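Conserved protein (Mycobacterium tuberculosis, PDB 1RFE) is of unknown function but has a flavin-binding-type split-barrel fold, probably binds coenzyme F420 and may act as an oxidoreductase. Local coordinates at residues Q35-A40 / K57-V62; P68-L73 / V134-R139. All coordinates share one frame; numbering follows the deposited sequence. Where two conformers were deposited one is given.

In the fold
After helix 12-21 the chain runs out along strand 25-30 and returns as strand 36-46, whose early part joins interaction 1. Strand 49-55 follows, and the first turn of helix 59-66 then comes back to His37 and Thr39, closing a loop of 16 residues made largely of strand. Interaction 2 opens only afterwards, on strand 69-76 directly behind the helix, and closes 60 residues later on strand 131-138. The two contacts are therefore in series, neither nesting nor crossing. Their centres lie about 12 Å apart, and both reach the same curled antiparallel sheet: interaction 1 sets helix 59-66 against the start of strand 36-46 in a solvent-accessible contact, whereas interaction 2 joins two non-neighbouring strands through the buried interior.

Interaction 1: Q35-A40 / K57-V62; sequences QPHLTA and KSQKAV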
ATOM      1  N   GLN A  35      13.839 -15.376   0.352  1.00 20.70           N
ATOM      2  CA  GLN A  35      12.926 -15.243  -0.813  1.00 20.19           C
ATOM      3  C   GLN A  35      11.887 -14.169  -0.643  1.00 20.15           C
ATOM      4  O   GLN A  35      11.195 -14.183   0.343  1.00 21.32           O
ATOM      5  CB  GLN A  35      12.178 -16.556  -1.086  1.00 21.04           C
ATOM      6  CG  GLN A  35      11.272 -16.524  -2.350  1.00 20.15           C
ATOM      7  CD  GLN A  35      12.003 -16.658  -3.658  1.00 24.93           C
ATOM      8  OE1 GLN A  35      12.952 -17.410  -3.754  1.00 29.53           O
ATOM      9  NE2 GLN A  35      11.492 -16.001  -4.709  1.00 30.02           N
ATOM     10  N   PRO A  36      11.745 -13.245  -1.596  1.00 19.49           N
ATOM     11  CA  PRO A  36      10.696 -12.249  -1.478  1.00 19.22           C
ATOM     12  C   PRO A  36       9.303 -12.896  -1.588  1.00 19.01           C
ATOM     13  O   PRO A  36       9.065 -13.695  -2.475  1.00 18.87           O
ATOM     14  CB  PRO A  36      10.953 -11.290  -2.620  1.00 20.27           C
ATOM     15  CG  PRO A  36      12.159 -11.678  -3.236  1.00 20.06           C
ATOM     16  CD  PRO A  36      12.562 -13.038  -2.789  1.00 19.69           C
ATOM     17  N   HIS A  37       8.443 -12.583  -0.632  0.65 18.56           N
ATOM     18  CA  HIS A  37       7.111 -13.159  -0.561  0.65 19.72           C
ATOM     19  C   HIS A  37       6.168 -12.044  -0.953  0.65 19.59           C
ATOM     20  O   HIS A  37       6.105 -11.032  -0.257  0.65 19.12           O
ATOM     21  CB  HIS A  37       6.790 -13.656   0.853  0.65 19.99           C
ATOM     22  CG  HIS A  37       7.347 -15.017   1.165  0.65 22.60           C
ATOM     23  ND1 HIS A  37       7.399 -15.522   2.455  0.65 24.10           N
ATOM     24  CD2 HIS A  37       7.856 -15.984   0.355  0.65 21.88           C
ATOM     25  CE1 HIS A  37       7.902 -16.748   2.418  0.65 24.20           C
ATOM     26  NE2 HIS A  37       8.216 -17.037   1.163  0.65 23.69           N
ATOM     27  N   LEU A  38       5.444 -12.239  -2.065  1.00 19.52           N
ATOM     28  CA  LEU A  38       4.584 -11.200  -2.619  1.00 18.94           C
ATOM     29  C   LEU A  38       3.096 -11.433  -2.429  1.00 19.93           C
ATOM     30  O   LEU A  38       2.608 -12.527  -2.692  1.00 19.19           O
ATOM     31  CB  LEU A  38       4.849 -11.064  -4.097  1.00 18.64           C
ATOM     32  CG  LEU A  38       6.269 -10.748  -4.567  1.00 20.68           C
ATOM     33  CD1 LEU A  38       6.302 -10.531  -6.113  1.00 19.18           C
ATOM     34  CD2 LEU A  38       6.921  -9.566  -3.747  1.00 18.68           C
ATOM     35  N   THR A  39       2.358 -10.386  -2.027  1.00 19.69           N
ATOM     36  CA  THR A  39       0.887 -10.463  -1.931  1.00 19.25           C
ATOM     37  C   THR A  39       0.282  -9.153  -2.435  1.00 20.37           C
ATOM     38  O   THR A  39       0.890  -8.102  -2.310  1.00 19.13           O
ATOM     39  CB  THR A  39       0.421 -10.722  -0.479  0.65 20.72           C
ATOM     40  OG1 THR A  39       0.700  -9.576   0.332  0.65 21.96           O
ATOM     41  CG2 THR A  39       1.198 -11.869   0.199  0.65 19.52           C
ATOM     42  N   ALA A  40      -0.886  -9.221  -3.088  1.00 21.02           N
ATOM     43  CA  ALA A  40      -1.616  -8.041  -3.504  1.00 21.91           C
ATOM     44  C   ALA A  40      -2.597  -7.675  -2.363  1.00 22.04           C
ATOM     45  O   ALA A  40      -3.404  -8.502  -1.966  1.00 23.45           O
ATOM     46  CB  ALA A  40      -2.368  -8.331  -4.721  1.00 22.77           C
ATOM     47  N   LYS A  57      -1.214 -14.950  12.751  1.00 30.86           N
ATOM     48  CA  LYS A  57      -0.307 -16.065  12.362  1.00 31.08           C
ATOM     49  C   LYS A  57      -0.142 -16.253  10.857  1.00 29.22           C
ATOM     50  O   LYS A  57       0.302 -17.282  10.412  1.00 28.38           O
ATOM     51  CB  LYS A  57      -0.773 -17.373  13.007  1.00 31.94           C
ATOM     52  CG  LYS A  57      -0.076 -17.640  14.412  1.00 35.98           C
ATOM     53  CD  LYS A  57      -1.108 -17.737  15.559  1.00 40.34           C
ATOM     54  CE  LYS A  57      -0.988 -19.019  16.431  1.00 41.90           C
ATOM     55  NZ  LYS A  57      -2.099 -19.005  17.420  1.00 42.70           N
ATOM     56  N   SER A  58      -0.469 -15.245  10.058  1.00 28.40           N
ATOM     57  CA  SER A  58      -0.283 -15.343   8.616  1.00 27.65           C
ATOM     58  C   SER A  58       1.206 -15.331   8.255  1.00 28.82           C
ATOM     59  O   SER A  58       2.041 -14.774   8.998  1.00 28.89           O
ATOM     60  CB  SER A  58      -0.925 -14.129   7.916  1.00 28.02           C
ATOM     61  OG  SER A  58      -0.253 -12.924   8.285  1.00 24.19           O
ATOM     62  N   GLN A  59       1.535 -15.848   7.076  1.00 28.53           N
ATOM     63  CA  GLN A  59       2.924 -15.845   6.660  1.00 29.97           C
ATOM     64  C   GLN A  59       3.573 -14.451   6.749  1.00 29.14           C
ATOM     65  O   GLN A  59       4.757 -14.337   7.118  1.00 29.16           O
ATOM     66  CB  GLN A  59       3.110 -16.400   5.247  1.00 30.00           C
ATOM     67  CG  GLN A  59       4.567 -16.690   4.892  1.00 33.82           C
ATOM     68  CD  GLN A  59       5.217 -17.714   5.832  1.00 36.64           C
ATOM     69  OE1 GLN A  59       6.264 -17.436   6.475  1.00 41.18           O
ATOM     70  NE2 GLN A  59       4.603 -18.891   5.922  1.00 39.75           N
ATOM     71  N   LYS A  60       2.825 -13.419   6.393  1.00 29.39           N
ATOM     72  CA  LYS A  60       3.397 -12.108   6.320  1.00 30.28           C
ATOM     73  C   LYS A  60       3.735 -11.569   7.716  1.00 30.23           C
ATOM     74  O   LYS A  60       4.816 -10.976   7.908  1.00 29.08           O
ATOM     75  CB  LYS A  60       2.639 -11.161   5.330  1.00 31.43           C
ATOM     76  CG  LYS A  60       1.336 -10.446   5.713  1.00 31.45           C
ATOM     77  CD  LYS A  60       0.311 -10.441   4.527  1.00 35.77           C
ATOM     78  CE  LYS A  60      -0.568 -11.778   4.420  1.00 36.39           C
ATOM     79  NZ  LYS A  60       0.199 -13.185   4.335  1.00 33.13           N
ATOM     80  N   ALA A  61       2.877 -11.869   8.693  1.00 29.97           N
ATOM     81  CA  ALA A  61       3.119 -11.474  10.080  1.00 30.62           C
ATOM     82  C   ALA A  61       4.320 -12.221  10.681  1.00 29.59           C
ATOM     83  O   ALA A  61       5.104 -11.635  11.396  1.00 30.66           O
ATOM     84  CB  ALA A  61       1.904 -11.706  10.910  1.00 30.66           C
ATOM     85  N   VAL A  62       4.444 -13.494  10.355  1.00 29.33           N
ATOM     86  CA  VAL A  62       5.592 -14.318  10.749  1.00 29.33           C
ATOM     87  C   VAL A  62       6.893 -13.841  10.096  1.00 27.45           C
ATOM     88  O   VAL A  62       7.882 -13.623  10.786  1.00 26.89           O
ATOM     89  CB  VAL A  62       5.325 -15.846  10.486  1.00 29.72           C
ATOM     90  CG1 VAL A  62       6.651 -16.665  10.437  1.00 31.94           C
ATOM     91  CG2 VAL A  62       4.397 -16.399  11.549  1.00 29.55           C
TER
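His37 and Thr39 on strand 36-46 approach the first turn of helix 59-66, with the CA atoms of His37 and Lys60 7.9 Å apart and no hydrogen bond between the two segments. Both strand residues direct their CB toward the helix, and each meets one helical residue. His37 takes Gln59. Its chi1 of -82° sets the imidazole beside the backbone N and anti to the carbonyl carbon, and in the conformer described ND1 comes to 3.9 Å from Gln59 CG. The CE1 corner of the His37 ring lies only slightly farther from the same Gln59 CG, at 4.2 Å. Gln59 starts with CG anti to its backbone N (chi1 -168°) and then bends at the next torsion, so the methylene is what meets the ring while the amide plane stands 74° from that of the imidazole. The polar ends are linked through Asn63, one helical turn onward: its OD1 is hydrogen-bonded to His37 ND1, and its ND2 makes a weak bond with Gln59 OE1. On one face of the imidazole, Gln35 O sits 3.7 Å above the ring plane, displaced toward the rim.

In the split-barrel fold of the pyridoxamine 5'-phosphate oxidase family, this contact sets helix 59-66 beside the hairpin of strands 25-30 and 36-46, on the side of the curled sheet where its Leu64 reaches Val70 and Val134. The second pair is looser. Lys60 lends its aliphatic chain, with CD 4.3 Å from Thr39 OG1 in the conformer described, and also touches Thr29 and Thr54. Ser58 caps the helix start: its OG accepts a weak bond from Ala61 N at 3.3 Å and is also bonded to Thr54 and Lys55.

Interaction 2: P68-L73 / V134-R139; sequences PRVSFL and VRIVAR
With chi1 at -167°, Phe72 swings its ring anti to the backbone N, while Ile136 at chi1 -60° and chi2 -179° extends the CG1 branch straight out until its terminal CD1 reaches that ring. The two side chains cross at about a right angle inside the antiparallel split barrel characteristic of flavin-binding proteins of this family. Strands 69-76 and 131-138 are not partners in the sheet; each pairs with strand 84-95, and the contact between them is made by apolar side chains alone, without a hydrogen bond. Val70, Phe72 and Ile136 are all buried and all send CB toward the opposing segment. Leu27 of strand 25-30 lies against Val70 and Phe72, and Ile50 of strand 49-55 touches both Phe72 and Ile136, so side chains from several walls of the barrel converge here. The two branches of Ile136 divide the work: CG2 approaches Val70 CG2 at a loose 4.5 Å. The longer branch comes obliquely to the aromatic ring, with Ile136 CD1 4.0 Å from Phe72 CD1 and 4.1 Å from Phe72 CG.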
ATOM      1  N   PRO A  68      11.728  -7.093   9.956  1.00 25.47           N
ATOM      2  CA  PRO A  68      10.722  -6.040   9.756  1.00 24.48           C
ATOM      3  C   PRO A  68      10.771  -5.368   8.393  1.00 23.05           C
ATOM      4  O   PRO A  68       9.946  -4.525   8.153  1.00 22.45           O
ATOM      5  CB  PRO A  68      11.098  -4.979  10.813  1.00 25.40           C
ATOM      6  CG  PRO A  68      12.133  -5.622  11.660  1.00 26.14           C
ATOM      7  CD  PRO A  68      12.812  -6.624  10.826  1.00 23.95           C
ATOM      8  N   ARG A  69      11.755  -5.686   7.562  1.00 22.74           N
ATOM      9  CA  ARG A  69      11.967  -5.006   6.294  1.00 22.33           C
ATOM     10  C   ARG A  69      10.838  -5.365   5.306  1.00 21.59           C
ATOM     11  O   ARG A  69      10.449  -6.522   5.172  1.00 20.89           O
ATOM     12  CB  ARG A  69      13.355  -5.347   5.734  1.00 23.31           C
ATOM     13  CG  ARG A  69      14.526  -4.624   6.498  1.00 22.73           C
ATOM     14  CD  ARG A  69      15.878  -4.958   5.978  1.00 22.72           C
ATOM     15  NE  ARG A  69      16.068  -6.420   5.960  1.00 23.73           N
ATOM     16  CZ  ARG A  69      16.980  -7.062   5.241  1.00 23.93           C
ATOM     17  NH1 ARG A  69      17.816  -6.411   4.465  1.00 24.86           N
ATOM     18  NH2 ARG A  69      17.047  -8.378   5.299  1.00 27.64           N
ATOM     19  N   VAL A  70      10.273  -4.327   4.705  1.00 22.10           N
ATOM     20  CA  VAL A  70       9.175  -4.436   3.759  1.00 21.89           C
ATOM     21  C   VAL A  70       9.389  -3.549   2.563  1.00 21.23           C
ATOM     22  O   VAL A  70      10.098  -2.511   2.640  1.00 20.62           O
ATOM     23  CB  VAL A  70       7.797  -3.978   4.319  1.00 22.90           C
ATOM     24  CG1 VAL A  70       7.156  -5.041   4.982  1.00 25.39           C
ATOM     25  CG2 VAL A  70       7.880  -2.709   5.206  1.00 22.63           C
ATOM     26  N   SER A  71       8.772  -3.948   1.451  1.00 20.35           N
ATOM     27  CA  SER A  71       8.594  -3.059   0.308  1.00 20.77           C
ATOM     28  C   SER A  71       7.141  -3.041  -0.094  1.00 20.00           C
ATOM     29  O   SER A  71       6.417  -4.058   0.059  1.00 20.00           O
ATOM     30  CB  SER A  71       9.421  -3.526  -0.887  1.00 20.86           C
ATOM     31  OG  SER A  71      10.775  -3.585  -0.518  1.00 25.11           O
ATOM     32  N   PHE A  72       6.691  -1.902  -0.610  1.00 18.73           N
ATOM     33  CA  PHE A  72       5.278  -1.801  -1.021  1.00 18.73           C
ATOM     34  C   PHE A  72       5.223  -0.947  -2.256  1.00 18.28           C
ATOM     35  O   PHE A  72       5.808   0.129  -2.278  1.00 18.77           O
ATOM     36  CB  PHE A  72       4.441  -1.234   0.127  1.00 18.80           C
ATOM     37  CG  PHE A  72       2.953  -1.375  -0.050  1.00 18.48           C
ATOM     38  CD1 PHE A  72       2.322  -2.559   0.234  1.00 20.74           C
ATOM     39  CD2 PHE A  72       2.188  -0.302  -0.488  1.00 20.62           C
ATOM     40  CE1 PHE A  72       0.947  -2.665   0.069  1.00 19.82           C
ATOM     41  CE2 PHE A  72       0.833  -0.400  -0.633  1.00 22.66           C
ATOM     42  CZ  PHE A  72       0.206  -1.591  -0.351  1.00 24.27           C
ATOM     43  N   LEU A  73       4.498  -1.418  -3.279  1.00 18.15           N
ATOM     44  CA  LEU A  73       4.452  -0.765  -4.580  1.00 19.11           C
ATOM     45  C   LEU A  73       3.005  -0.518  -5.043  1.00 19.31           C
ATOM     46  O   LEU A  73       2.180  -1.418  -5.042  1.00 18.27           O
ATOM     47  CB  LEU A  73       5.200  -1.609  -5.636  1.00 18.90           C
ATOM     48  CG  LEU A  73       5.373  -0.997  -7.066  1.00 24.35           C
ATOM     49  CD1 LEU A  73       6.609  -1.496  -7.808  1.00 28.38           C
ATOM     50  CD2 LEU A  73       4.181  -1.306  -7.982  1.00 25.66           C
ATOM     51  N   VAL A 134      -0.499  -3.625  10.483  1.00 22.58           N
ATOM     52  CA  VAL A 134       0.857  -3.543   9.997  1.00 22.71           C
ATOM     53  C   VAL A 134       1.085  -2.144   9.475  1.00 22.03           C
ATOM     54  O   VAL A 134       0.579  -1.766   8.417  1.00 22.16           O
ATOM     55  CB  VAL A 134       1.141  -4.607   8.890  1.00 22.75           C
ATOM     56  CG1 VAL A 134       2.540  -4.389   8.273  1.00 24.80           C
ATOM     57  CG2 VAL A 134       1.054  -6.013   9.466  1.00 23.51           C
ATOM     58  N   ARG A 135       1.814  -1.358  10.228  1.00 21.43           N
ATOM     59  CA  ARG A 135       2.119  -0.020   9.831  1.00 22.82           C
ATOM     60  C   ARG A 135       3.383  -0.001   8.973  1.00 22.61           C
ATOM     61  O   ARG A 135       4.417  -0.430   9.403  1.00 22.28           O
ATOM     62  CB  ARG A 135       2.279   0.836  11.086  1.00 23.39           C
ATOM     63  CG  ARG A 135       2.721   2.284  10.930  1.00 27.33           C
ATOM     64  CD  ARG A 135       2.968   2.891  12.348  1.00 35.02           C
ATOM     65  NE  ARG A 135       3.835   4.045  12.438  1.00 40.72           N
ATOM     66  CZ  ARG A 135       5.105   4.071  12.916  1.00 44.70           C
ATOM     67  NH1 ARG A 135       5.764   2.998  13.397  1.00 43.73           N
ATOM     68  NH2 ARG A 135       5.727   5.241  12.932  1.00 45.86           N
ATOM     69  N   ILE A 136       3.263   0.531   7.763  1.00 22.19           N
ATOM     70  CA  ILE A 136       4.383   0.684   6.838  1.00 22.61           C
ATOM     71  C   ILE A 136       5.050   2.043   7.029  1.00 22.55           C
ATOM     72  O   ILE A 136       4.449   3.128   6.848  1.00 22.75           O
ATOM     73  CB  ILE A 136       3.924   0.441   5.411  1.00 22.37           C
ATOM     74  CG1 ILE A 136       3.371  -0.998   5.375  1.00 24.58           C
ATOM     75  CG2 ILE A 136       5.099   0.689   4.408  1.00 24.99           C
ATOM     76  CD1 ILE A 136       2.878  -1.488   4.075  1.00 29.00           C
ATOM     77  N   VAL A 137       6.309   1.979   7.423  1.00 21.65           N
ATOM     78  CA  VAL A 137       7.106   3.188   7.568  1.00 22.85           C
ATOM     79  C   VAL A 137       8.180   3.234   6.496  1.00 23.14           C
ATOM     80  O   VAL A 137       9.058   2.385   6.463  1.00 22.36           O
ATOM     81  CB  VAL A 137       7.784   3.238   8.914  1.00 22.89           C
ATOM     82  CG1 VAL A 137       8.526   4.599   9.041  1.00 24.56           C
ATOM     83  CG2 VAL A 137       6.767   3.070   9.997  1.00 26.13           C
ATOM     84  N   ALA A 138       8.096   4.216   5.613  1.00 22.55           N
ATOM     85  CA  ALA A 138       8.984   4.272   4.492  1.00 23.81           C
ATOM     86  C   ALA A 138      10.295   4.976   4.925  1.00 24.91           C
ATOM     87  O   ALA A 138      10.272   5.962   5.654  1.00 25.17           O
ATOM     88  CB  ALA A 138       8.327   5.031   3.388  1.00 24.59           C
ATOM     89  N   ARG A 139      11.418   4.457   4.460  1.00 25.44           N
ATOM     90  CA  ARG A 139      12.694   5.146   4.579  1.00 26.14           C
ATOM     91  C   ARG A 139      13.216   5.593   3.234  1.00 26.35           C
ATOM     92  O   ARG A 139      14.036   6.462   3.183  1.00 24.97           O
ATOM     93  CB  ARG A 139      13.744   4.257   5.188  1.00 27.48           C
ATOM     94  CG  ARG A 139      13.208   3.337   6.224  1.00 29.95           C
ATOM     95  CD  ARG A 139      13.776   3.463   7.543  1.00 35.49           C
ATOM     96  NE  ARG A 139      12.805   4.278   8.313  0.65 36.40           N
ATOM     97  CZ  ARG A 139      12.709   4.184   9.634  0.65 35.77           C
ATOM     98  NH1 ARG A 139      13.502   3.344  10.277  0.65 34.74           N
ATOM     99  NH2 ARG A 139      11.848   4.916  10.321  0.65 37.86           N
TER